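Local coordinates for putative immunoglobulin-blocking virulence protein (PDB 7ADK), which probably binds host immunoglobulins and interferes with their action, as part of the virulence machinery of a mycoplasma, at residues A[253-266]-A[284-296]. Sequence-based numbering, arbitrary orientation.
Sequences LDSNNVINFLKSEA and YIWLIANLDQSKF
The indole of W286 receives K263 over one face: NZ sits 3.0 Å from the centroid of the six-membered ring, close to the ring normal, in a cation-pi contact. The amide ND2 of N290 lies over the same face, toward the rim, and the ring of F277 also meets the indole. The ring of Y284 takes L253 CB in plane at its edge, while D254, whose carboxylate is paired with K250, brings OD1 obliquely to the same ring. At F296 the methyl L262 CD2 arrives obliquely, 3.3 Å from CE1; K295 CB lies over one face, and the ring of F206 is a further neighbour.

K263 leaves the backbone with CG opposite its N (chi1 179°) and bends at chi2, so that its chain runs past L287 CD1 before crossing the indole at about a right angle. NZ also makes a weak hydrogen bond to W286 O, a carbonyl that N290 ND2 grips in its plane, on a lone pair, at 2.8 Å. The ammonium thus meets the ring face and this carbonyl from two directions roughly at right angles, both probably stabilising its charge. Farther along, S264 N donates to D292 OD1 at 3.0 Å, from above the carboxylate plane, whereas K295 NZ bridges to OD2 of D292 on its syn side at 2.8 Å.

L253 CD1 fits against L287 CB and I288 CG2, and I259 CG1 meets L287 CD1 at 3.6 Å, giving an apolar layer that F214 of helix 209-218 extends behind I288. The arrangement is that of a small helical subdomain, remote from the chain's centre, in which the linker between helices 247-253 and 270-273 packs over the C-terminal end of helix 280-288 and the turn that follows.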
ATOM      1  N   LEU A 253     -15.718  10.169  43.556  1.00 87.10           N
ATOM      2  CA  LEU A 253     -16.463  11.363  43.147  1.00 87.10           C
ATOM      3  C   LEU A 253     -17.934  11.073  42.831  1.00 87.10           C
ATOM      4  O   LEU A 253     -18.793  11.895  43.122  1.00 87.10           O
ATOM      5  CB  LEU A 253     -15.743  11.945  41.917  1.00 87.10           C
ATOM      6  CG  LEU A 253     -15.576  13.459  41.875  1.00 87.10           C
ATOM      7  CD1 LEU A 253     -14.723  13.934  43.040  1.00 87.10           C
ATOM      8  CD2 LEU A 253     -14.873  13.850  40.573  1.00 87.10           C
ATOM      9  N   ASP A 254     -18.232   9.908  42.257  1.00 91.82           N
ATOM     10  CA  ASP A 254     -19.603   9.401  42.149  1.00 91.82           C
ATOM     11  C   ASP A 254     -20.112   9.030  43.547  1.00 91.82           C
ATOM     12  O   ASP A 254     -19.594   8.097  44.155  1.00 91.82           O
ATOM     13  CB  ASP A 254     -19.658   8.203  41.195  1.00 91.82           C
ATOM     14  CG  ASP A 254     -19.345   8.561  39.746  1.00 91.82           C
ATOM     15  OD1 ASP A 254     -19.623   9.698  39.312  1.00 91.82           O
ATOM     16  OD2 ASP A 254     -18.881   7.668  39.004  1.00 91.82           O
ATOM     17  N   SER A 255     -21.107   9.768  44.057  1.00 98.28           N
ATOM     18  CA  SER A 255     -21.397   9.913  45.490  1.00 98.28           C
ATOM     19  C   SER A 255     -21.387   8.630  46.318  1.00 98.28           C
ATOM     20  O   SER A 255     -20.785   8.596  47.393  1.00 98.28           O
ATOM     21  CB  SER A 255     -22.750  10.606  45.636  1.00 98.28           C
ATOM     22  OG  SER A 255     -23.168  10.668  46.968  1.00 98.28           O
ATOM     23  N   ASN A 256     -22.072   7.586  45.835  1.00 99.27           N
ATOM     24  CA  ASN A 256     -22.173   6.231  46.405  1.00 99.27           C
ATOM     25  C   ASN A 256     -22.488   6.142  47.921  1.00 99.27           C
ATOM     26  O   ASN A 256     -22.229   5.118  48.555  1.00 99.27           O
ATOM     27  CB  ASN A 256     -20.997   5.359  45.913  1.00 99.27           C
ATOM     28  CG  ASN A 256     -19.704   5.505  46.697  1.00 99.27           C
ATOM     29  OD1 ASN A 256     -19.366   4.678  47.530  1.00 99.27           O
ATOM     30  ND2 ASN A 256     -18.907   6.500  46.408  1.00 99.27           N
ATOM     31  N   ASN A 257     -23.068   7.194  48.501  1.00100.69           N
ATOM     32  CA  ASN A 257     -23.304   7.401  49.936  1.00100.69           C
ATOM     33  C   ASN A 257     -22.015   7.559  50.780  1.00100.69           C
ATOM     34  O   ASN A 257     -22.025   7.280  51.978  1.00100.69           O
ATOM     35  CB  ASN A 257     -24.319   6.388  50.518  1.00100.69           C
ATOM     36  CG  ASN A 257     -25.688   6.377  49.868  1.00100.69           C
ATOM     37  OD1 ASN A 257     -25.857   6.400  48.662  1.00100.69           O
ATOM     38  ND2 ASN A 257     -26.729   6.317  50.652  1.00100.69           N
ATOM     39  N   VAL A 258     -20.909   8.011  50.175  1.00 99.78           N
ATOM     40  CA  VAL A 258     -19.612   8.211  50.848  1.00 99.78           C
ATOM     41  C   VAL A 258     -19.039   9.625  50.682  1.00 99.78           C
ATOM     42  O   VAL A 258     -18.448  10.135  51.632  1.00 99.78           O
ATOM     43  CB  VAL A 258     -18.586   7.154  50.396  1.00 99.78           C
ATOM     44  CG1 VAL A 258     -17.248   7.306  51.123  1.00 99.78           C
ATOM     45  CG2 VAL A 258     -19.070   5.731  50.688  1.00 99.78           C
ATOM     46  N   ILE A 259     -19.216  10.280  49.525  1.00 96.29           N
ATOM     47  CA  ILE A 259     -18.435  11.486  49.142  1.00 96.29           C
ATOM     48  C   ILE A 259     -18.438  12.616  50.178  1.00 96.29           C
ATOM     49  O   ILE A 259     -17.438  13.315  50.331  1.00 96.29           O
ATOM     50  CB  ILE A 259     -18.877  12.009  47.759  1.00 96.29           C
ATOM     51  CG1 ILE A 259     -18.017  13.164  47.216  1.00 96.29           C
ATOM     52  CG2 ILE A 259     -20.332  12.498  47.761  1.00 96.29           C
ATOM     53  CD1 ILE A 259     -16.573  12.835  46.966  1.00 96.29           C
ATOM     54  N   ASN A 260     -19.523  12.779  50.934  1.00 97.44           N
ATOM     55  CA  ASN A 260     -19.659  13.892  51.864  1.00 97.44           C
ATOM     56  C   ASN A 260     -18.646  13.846  53.020  1.00 97.44           C
ATOM     57  O   ASN A 260     -18.264  14.889  53.530  1.00 97.44           O
ATOM     58  CB  ASN A 260     -21.102  13.945  52.370  1.00 97.44           C
ATOM     59  CG  ASN A 260     -21.409  15.277  53.022  1.00 97.44           C
ATOM     60  OD1 ASN A 260     -21.107  16.331  52.495  1.00 97.44           O
ATOM     61  ND2 ASN A 260     -22.012  15.281  54.172  1.00 97.44           N
ATOM     62  N   PHE A 261     -18.137  12.676  53.407  1.00 96.22           N
ATOM     63  CA  PHE A 261     -17.133  12.571  54.474  1.00 96.22           C
ATOM     64  C   PHE A 261     -15.717  13.027  54.078  1.00 96.22           C
ATOM     65  O   PHE A 261     -14.845  13.118  54.939  1.00 96.22           O
ATOM     66  CB  PHE A 261     -17.159  11.151  55.046  1.00 96.22           C
ATOM     67  CG  PHE A 261     -18.424  10.849  55.817  1.00 96.22           C
ATOM     68  CD1 PHE A 261     -18.651  11.495  57.043  1.00 96.22           C
ATOM     69  CD2 PHE A 261     -19.388   9.962  55.310  1.00 96.22           C
ATOM     70  CE1 PHE A 261     -19.828  11.245  57.764  1.00 96.22           C
ATOM     71  CE2 PHE A 261     -20.560   9.703  56.036  1.00 96.22           C
ATOM     72  CZ  PHE A 261     -20.780  10.344  57.262  1.00 96.22           C
ATOM     73  N   LEU A 262     -15.477  13.335  52.796  1.00 91.09           N
ATOM     74  CA  LEU A 262     -14.166  13.686  52.223  1.00 91.09           C
ATOM     75  C   LEU A 262     -14.268  14.983  51.392  1.00 91.09           C
ATOM     76  O   LEU A 262     -13.926  15.013  50.214  1.00 91.09           O
ATOM     77  CB  LEU A 262     -13.574  12.480  51.445  1.00 91.09           C
ATOM     78  CG  LEU A 262     -13.422  11.159  52.238  1.00 91.09           C
ATOM     79  CD1 LEU A 262     -14.593  10.196  52.009  1.00 91.09           C
ATOM     80  CD2 LEU A 262     -12.167  10.403  51.819  1.00 91.09           C
ATOM     81  N   LYS A 263     -14.841  16.042  51.976  1.00 93.43           N
ATOM     82  CA  LYS A 263     -15.335  17.244  51.272  1.00 93.43           C
ATOM     83  C   LYS A 263     -15.096  18.566  52.037  1.00 93.43           C
ATOM     84  O   LYS A 263     -15.735  19.576  51.759  1.00 93.43           O
ATOM     85  CB  LYS A 263     -16.794  16.940  50.875  1.00 93.43           C
ATOM     86  CG  LYS A 263     -17.618  17.994  50.138  1.00 93.43           C
ATOM     87  CD  LYS A 263     -16.958  18.670  48.935  1.00 93.43           C
ATOM     88  CE  LYS A 263     -18.060  19.507  48.281  1.00 93.43           C
ATOM     89  NZ  LYS A 263     -17.594  20.419  47.240  1.00 93.43           N
ATOM     90  N   SER A 264     -14.143  18.597  52.969  1.00 95.71           N
ATOM     91  CA  SER A 264     -13.699  19.789  53.726  1.00 95.71           C
ATOM     92  C   SER A 264     -14.829  20.560  54.447  1.00 95.71           C
ATOM     93  O   SER A 264     -15.755  19.958  54.977  1.00 95.71           O
ATOM     94  CB  SER A 264     -12.776  20.657  52.852  1.00 95.71           C
ATOM     95  OG  SER A 264     -13.461  21.407  51.882  1.00 95.71           O
ATOM     96  N   GLU A 265     -14.794  21.892  54.517  1.00101.27           N
ATOM     97  CA  GLU A 265     -15.876  22.737  55.053  1.00101.27           C
ATOM     98  C   GLU A 265     -17.082  22.828  54.101  1.00101.27           C
ATOM     99  O   GLU A 265     -18.203  23.074  54.541  1.00101.27           O
ATOM    100  CB  GLU A 265     -15.290  24.114  55.405  1.00101.27           C
ATOM    101  CG  GLU A 265     -16.261  25.223  55.851  1.00101.27           C
ATOM    102  CD  GLU A 265     -16.815  26.118  54.721  1.00101.27           C
ATOM    103  OE1 GLU A 265     -16.820  25.738  53.551  1.00101.27           O
ATOM    104  OE2 GLU A 265     -17.234  27.245  54.994  1.00101.27           O
ATOM    105  N   ALA A 266     -16.886  22.524  52.817  1.00100.61           N
ATOM    106  CA  ALA A 266     -17.947  22.512  51.819  1.00100.61           C
ATOM    107  C   ALA A 266     -19.021  21.429  52.062  1.00100.61           C
ATOM    108  O   ALA A 266     -20.020  21.401  51.355  1.00100.61           O
ATOM    109  CB  ALA A 266     -17.301  22.399  50.443  1.00100.61           C
ATOM    110  N   TYR A 284     -18.999  17.878  39.344  1.00 89.68           N
ATOM    111  CA  TYR A 284     -18.022  17.027  40.028  1.00 89.68           C
ATOM    112  C   TYR A 284     -16.589  17.606  39.955  1.00 89.68           C
ATOM    113  O   TYR A 284     -15.756  17.288  40.796  1.00 89.68           O
ATOM    114  CB  TYR A 284     -18.397  15.549  39.785  1.00 89.68           C
ATOM    115  CG  TYR A 284     -18.000  14.732  38.570  1.00 89.68           C
ATOM    116  CD1 TYR A 284     -18.551  15.027  37.318  1.00 89.68           C
ATOM    117  CD2 TYR A 284     -17.724  13.374  38.813  1.00 89.68           C
ATOM    118  CE1 TYR A 284     -18.619  14.090  36.273  1.00 89.68           C
ATOM    119  CE2 TYR A 284     -17.829  12.402  37.807  1.00 89.68           C
ATOM    120  CZ  TYR A 284     -18.247  12.760  36.515  1.00 89.68           C
ATOM    121  OH  TYR A 284     -18.341  11.828  35.540  1.00 89.68           O
ATOM    122  N   ILE A 285     -16.372  18.658  39.141  1.00 84.49           N
ATOM    123  CA  ILE A 285     -15.299  19.667  39.299  1.00 84.49           C
ATOM    124  C   ILE A 285     -15.322  20.333  40.688  1.00 84.49           C
ATOM    125  O   ILE A 285     -14.282  20.546  41.314  1.00 84.49           O
ATOM    126  CB  ILE A 285     -15.396  20.742  38.176  1.00 84.49           C
ATOM    127  CG1 ILE A 285     -14.884  20.159  36.841  1.00 84.49           C
ATOM    128  CG2 ILE A 285     -14.617  22.031  38.487  1.00 84.49           C
ATOM    129  CD1 ILE A 285     -15.085  21.041  35.607  1.00 84.49           C
ATOM    130  N   TRP A 286     -16.501  20.672  41.206  1.00 86.63           N
ATOM    131  CA  TRP A 286     -16.657  21.285  42.521  1.00 86.63           C
ATOM    132  C   TRP A 286     -16.398  20.287  43.656  1.00 86.63           C
ATOM    133  O   TRP A 286     -16.145  20.710  44.783  1.00 86.63           O
ATOM    134  CB  TRP A 286     -18.025  21.987  42.602  1.00 86.63           C
ATOM    135  CG  TRP A 286     -18.297  22.828  43.809  1.00 86.63           C
ATOM    136  CD1 TRP A 286     -17.938  24.116  43.986  1.00 86.63           C
ATOM    137  CD2 TRP A 286     -19.012  22.458  45.020  1.00 86.63           C
ATOM    138  NE1 TRP A 286     -18.275  24.520  45.258  1.00 86.63           N
ATOM    139  CE2 TRP A 286     -18.898  23.520  45.956  1.00 86.63           C
ATOM    140  CE3 TRP A 286     -19.776  21.343  45.414  1.00 86.63           C
ATOM    141  CZ2 TRP A 286     -19.408  23.431  47.255  1.00 86.63           C
ATOM    142  CZ3 TRP A 286     -20.366  21.283  46.688  1.00 86.63           C
ATOM    143  CH2 TRP A 286     -20.146  22.300  47.625  1.00 86.63           C
ATOM    144  N   LEU A 287     -16.396  18.970  43.426  1.00 82.88           N
ATOM    145  CA  LEU A 287     -15.922  18.000  44.425  1.00 82.88           C
ATOM    146  C   LEU A 287     -14.394  18.026  44.517  1.00 82.88           C
ATOM    147  O   LEU A 287     -13.869  18.367  45.563  1.00 82.88           O
ATOM    148  CB  LEU A 287     -16.462  16.577  44.182  1.00 82.88           C
ATOM    149  CG  LEU A 287     -17.876  16.221  44.654  1.00 82.88           C
ATOM    150  CD1 LEU A 287     -18.102  16.587  46.105  1.00 82.88           C
ATOM    151  CD2 LEU A 287     -18.972  16.851  43.835  1.00 82.88           C
ATOM    152  N   ILE A 288     -13.673  17.752  43.435  1.00 80.91           N
ATOM    153  CA  ILE A 288     -12.202  17.739  43.419  1.00 80.91           C
ATOM    154  C   ILE A 288     -11.599  19.064  43.902  1.00 80.91           C
ATOM    155  O   ILE A 288     -10.674  19.044  44.707  1.00 80.91           O
ATOM    156  CB  ILE A 288     -11.654  17.331  42.029  1.00 80.91           C
ATOM    157  CG1 ILE A 288     -12.065  18.282  40.891  1.00 80.91           C
ATOM    158  CG2 ILE A 288     -12.101  15.911  41.709  1.00 80.91           C
ATOM    159  CD1 ILE A 288     -11.655  17.862  39.485  1.00 80.91           C
ATOM    160  N   ALA A 289     -12.156  20.217  43.520  1.00 83.36           N
ATOM    161  CA  ALA A 289     -11.693  21.524  43.987  1.00 83.36           C
ATOM    162  C   ALA A 289     -12.024  21.846  45.466  1.00 83.36           C
ATOM    163  O   ALA A 289     -11.677  22.924  45.940  1.00 83.36           O
ATOM    164  CB  ALA A 289     -12.224  22.586  43.036  1.00 83.36           C
ATOM    165  N   ASN A 290     -12.689  20.943  46.206  1.00 83.54           N
ATOM    166  CA  ASN A 290     -13.064  21.079  47.617  1.00 83.54           C
ATOM    167  C   ASN A 290     -12.844  19.816  48.479  1.00 83.54           C
ATOM    168  O   ASN A 290     -13.322  19.775  49.607  1.00 83.54           O
ATOM    169  CB  ASN A 290     -14.525  21.510  47.687  1.00 83.54           C
ATOM    170  CG  ASN A 290     -14.803  22.907  47.185  1.00 83.54           C
ATOM    171  OD1 ASN A 290     -14.655  23.891  47.877  1.00 83.54           O
ATOM    172  ND2 ASN A 290     -15.296  23.038  46.001  1.00 83.54           N
ATOM    173  N   LEU A 291     -12.142  18.790  47.985  1.00 84.46           N
ATOM    174  CA  LEU A 291     -11.671  17.632  48.755  1.00 84.46           C
ATOM    175  C   LEU A 291     -10.610  18.070  49.790  1.00 84.46           C
ATOM    176  O   LEU A 291      -9.731  18.864  49.467  1.00 84.46           O
ATOM    177  CB  LEU A 291     -11.067  16.594  47.773  1.00 84.46           C
ATOM    178  CG  LEU A 291     -11.854  15.288  47.586  1.00 84.46           C
ATOM    179  CD1 LEU A 291     -13.196  15.481  46.905  1.00 84.46           C
ATOM    180  CD2 LEU A 291     -11.074  14.297  46.741  1.00 84.46           C
ATOM    181  N   ASP A 292     -10.626  17.522  51.005  1.00 89.98           N
ATOM    182  CA  ASP A 292      -9.575  17.704  52.012  1.00 89.98           C
ATOM    183  C   ASP A 292      -8.518  16.584  52.015  1.00 89.98           C
ATOM    184  O   ASP A 292      -8.771  15.447  52.408  1.00 89.98           O
ATOM    185  CB  ASP A 292     -10.153  17.984  53.419  1.00 89.98           C
ATOM    186  CG  ASP A 292     -11.267  17.063  53.951  1.00 89.98           C
ATOM    187  OD1 ASP A 292     -12.057  16.508  53.157  1.00 89.98           O
ATOM    188  OD2 ASP A 292     -11.465  17.026  55.188  1.00 89.98           O
ATOM    189  N   GLN A 293      -7.287  16.951  51.644  1.00 85.70           N
ATOM    190  CA  GLN A 293      -6.103  16.089  51.589  1.00 85.70           C
ATOM    191  C   GLN A 293      -5.867  15.294  52.885  1.00 85.70           C
ATOM    192  O   GLN A 293      -5.426  14.144  52.849  1.00 85.70           O
ATOM    193  CB  GLN A 293      -4.902  16.987  51.229  1.00 85.70           C
ATOM    194  CG  GLN A 293      -3.540  16.298  51.375  1.00 85.70           C
ATOM    195  CD  GLN A 293      -2.380  16.943  50.632  1.00 85.70           C
ATOM    196  OE1 GLN A 293      -2.505  17.892  49.878  1.00 85.70           O
ATOM    197  NE2 GLN A 293      -1.194  16.441  50.799  1.00 85.70           N
ATOM    198  N   SER A 294      -6.200  15.875  54.033  1.00 87.56           N
ATOM    199  CA  SER A 294      -6.041  15.287  55.363  1.00 87.56           C
ATOM    200  C   SER A 294      -6.877  14.029  55.620  1.00 87.56           C
ATOM    201  O   SER A 294      -6.561  13.285  56.545  1.00 87.56           O
ATOM    202  CB  SER A 294      -6.346  16.352  56.407  1.00 87.56           C
ATOM    203  OG  SER A 294      -7.564  16.976  56.123  1.00 87.56           O
ATOM    204  N   LYS A 295      -7.895  13.728  54.802  1.00 87.41           N
ATOM    205  CA  LYS A 295      -8.735  12.518  54.938  1.00 87.41           C
ATOM    206  C   LYS A 295      -8.140  11.246  54.324  1.00 87.41           C
ATOM    207  O   LYS A 295      -8.680  10.162  54.526  1.00 87.41           O
ATOM    208  CB  LYS A 295     -10.124  12.801  54.342  1.00 87.41           C
ATOM    209  CG  LYS A 295     -10.913  13.805  55.189  1.00 87.41           C
ATOM    210  CD  LYS A 295     -11.455  13.223  56.507  1.00 87.41           C
ATOM    211  CE  LYS A 295     -11.867  14.317  57.496  1.00 87.41           C
ATOM    212  NZ  LYS A 295     -12.793  15.305  56.905  1.00 87.41           N
ATOM    213  N   PHE A 296      -7.057  11.345  53.559  1.00 84.01           N
ATOM    214  CA  PHE A 296      -6.604  10.268  52.670  1.00 84.01           C
ATOM    215  C   PHE A 296      -5.432   9.425  53.191  1.00 84.01           C
ATOM    216  O   PHE A 296      -4.860   8.635  52.450  1.00 84.01           O
ATOM    217  CB  PHE A 296      -6.398  10.831  51.266  1.00 84.01           C
ATOM    218  CG  PHE A 296      -7.678  11.304  50.620  1.00 84.01           C
ATOM    219  CD1 PHE A 296      -8.568  10.363  50.086  1.00 84.01           C
ATOM    220  CD2 PHE A 296      -7.998  12.671  50.584  1.00 84.01           C
ATOM    221  CE1 PHE A 296      -9.777  10.790  49.521  1.00 84.01           C
ATOM    222  CE2 PHE A 296      -9.198  13.100  49.998  1.00 84.01           C
ATOM    223  CZ  PHE A 296     -10.091  12.157  49.466  1.00 84.01           C
TER